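Local coordinates for beta-fructofuranosidase (Bifidobacterium adolescentis, PDB 6NOB), which probably hydrolyses terminal beta-D-fructofuranoside residues of sucrose and related fructosides, at residues Q105-L108 against E109-Y112. Residues are numbered along the deposited sequence; the frame is centred on the assembly and turned at random.
Sequences QPTL and EQIY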
loop_
_atom_site.group_PDB
_atom_site.type_symbol
_atom_site.label_atom_id
_atom_site.label_comp_id
_atom_site.label_asym_id
_atom_site.label_seq_id
_atom_site.Cartn_x
_atom_site.Cartn_y
_atom_site.Cartn_z
ATOM N N GLN A 105 -8.572 25.546 7.656
ATOM C CA GLN A 105 -8.144 24.529 8.617
ATOM C C GLN A 105 -9.315 23.603 8.902
ATOM O O GLN A 105 -10.000 23.741 9.928
ATOM C CB GLN A 105 -7.609 25.177 9.894
ATOM C CG GLN A 105 -6.342 25.989 9.672
ATOM C CD GLN A 105 -5.961 26.833 10.873
ATOM O OE1 GLN A 105 -6.587 27.856 11.148
ATOM N NE2 GLN A 105 -4.924 26.412 11.588
ATOM N N PRO A 106 -9.579 22.639 8.025
ATOM C CA PRO A 106 -10.721 21.746 8.217
ATOM C C PRO A 106 -10.460 20.705 9.295
ATOM O O PRO A 106 -9.340 20.220 9.474
ATOM C CB PRO A 106 -10.883 21.082 6.846
ATOM C CG PRO A 106 -9.496 21.059 6.293
ATOM C CD PRO A 106 -8.834 22.325 6.788
ATOM N N THR A 107 -11.526 20.363 10.015
ATOM C CA THR A 107 -11.458 19.317 11.022
ATOM C C THR A 107 -11.312 17.949 10.360
ATOM O O THR A 107 -11.506 17.786 9.153
ATOM C CB THR A 107 -12.708 19.329 11.901
ATOM O OG1 THR A 107 -13.862 19.070 11.089
ATOM C CG2 THR A 107 -12.871 20.673 12.600
ATOM N N LEU A 108 -10.968 16.951 11.179
ATOM C CA LEU A 108 -10.911 15.579 10.684
ATOM C C LEU A 108 -12.269 15.136 10.155
ATOM O O LEU A 108 -12.350 14.420 9.149
ATOM C CB LEU A 108 -10.434 14.638 11.790
ATOM C CG LEU A 108 -8.935 14.632 12.101
ATOM C CD1 LEU A 108 -8.641 13.745 13.302
ATOM C CD2 LEU A 108 -8.126 14.185 10.888
ATOM N N GLU A 109 -13.347 15.553 10.824
ATOM C CA GLU A 109 -14.687 15.265 10.325
ATOM C C GLU A 109 -14.887 15.855 8.935
ATOM O O GLU A 109 -15.400 15.182 8.034
ATOM C CB GLU A 109 -15.733 15.808 11.302
ATOM C CG GLU A 109 -17.102 15.146 11.212
ATOM C CD GLU A 109 -17.965 15.735 10.111
ATOM O OE1 GLU A 109 -17.856 16.952 9.849
ATOM O OE2 GLU A 109 -18.761 14.983 9.510
ATOM N N GLN A 110 -14.462 17.104 8.736
ATOM C CA GLN A 110 -14.622 17.744 7.435
ATOM C C GLN A 110 -13.736 17.101 6.372
ATOM O O GLN A 110 -14.099 17.092 5.191
ATOM C CB GLN A 110 -14.319 19.240 7.549
ATOM C CG GLN A 110 -15.374 20.025 8.312
ATOM C CD GLN A 110 -14.955 21.458 8.595
ATOM O OE1 GLN A 110 -13.851 21.711 9.079
ATOM N NE2 GLN A 110 -15.841 22.403 8.300
ATOM N N ILE A 111 -12.586 16.554 6.765
ATOM C CA ILE A 111 -11.662 15.998 5.783
ATOM C C ILE A 111 -12.122 14.624 5.308
ATOM O O ILE A 111 -12.065 14.319 4.112
ATOM C CB ILE A 111 -10.235 15.949 6.362
ATOM C CG1 ILE A 111 -9.695 17.365 6.579
ATOM C CG2 ILE A 111 -9.304 15.162 5.444
ATOM C CD1 ILE A 111 -8.305 17.407 7.176
ATOM N N TYR A 112 -12.601 13.777 6.223
ATOM C CA TYR A 112 -12.816 12.370 5.914
ATOM C C TYR A 112 -14.275 11.957 5.784
ATOM O O TYR A 112 -14.554 10.967 5.101
ATOM C CB TYR A 112 -12.150 11.488 6.979
ATOM C CG TYR A 112 -10.641 11.486 6.893
ATOM C CD1 TYR A 112 -9.979 10.649 6.005
ATOM C CD2 TYR A 112 -9.879 12.323 7.698
ATOM C CE1 TYR A 112 -8.602 10.645 5.919
ATOM C CE2 TYR A 112 -8.499 12.325 7.621
ATOM C CZ TYR A 112 -7.866 11.484 6.730
ATOM O OH TYR A 112 -6.492 11.482 6.648
#
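A capping box between Thr107 and Gln110 starts the short helix 108-112. Thr107 is the N-cap: its OG1 accepts the backbone N of Gln110 at 3.1 Å, with an N-H...O angle of 157°. The hydroxyl can do so because chi1 of 62° places OG1 between the threonine's own N and carbonyl carbon, turned toward the first turn. In return the amide of Gln110 reaches back over the cap, and Thr107 N donates to Gln110 OE1 at 2.8 Å, meeting a lone pair in the carbonyl plane. Thr107 OG1 also makes a weak bond to the same OE1, while the aliphatic part of the glutamine crosses the hydroxyl, CG lying 3.3 Å from OG1. With an alanine at Gln110 the side-chain carbonyl is gone, which is likely to leave Thr107 N without its acceptor and the threonine hydroxyl less firmly oriented. Behind the cap the helical bonds begin, Ile111 N to Thr107 O and Tyr112 N to Leu108 O, the latter at 3.0 Å. The buried side of the turn is apolar: Pro106 CG meets Ile111 CG1 at 3.7 Å, and both side chains also pack on Tyr92 of strand 91-92. Across the first turn, four residues apart, Leu108 and Tyr112 run side by side, the leucine CD2 touching the ring at CE2 (3.8 Å). The ring stacks with Trp636 near the C-terminus, and its hydroxyl bonds to the carbonyl oxygen of Glu123. Within the long connection between strands 91-92 and 127-138, this single short helix is opened by the reciprocal side-chain-to-backbone bonds characteristic of a capping box at a helix N-terminus.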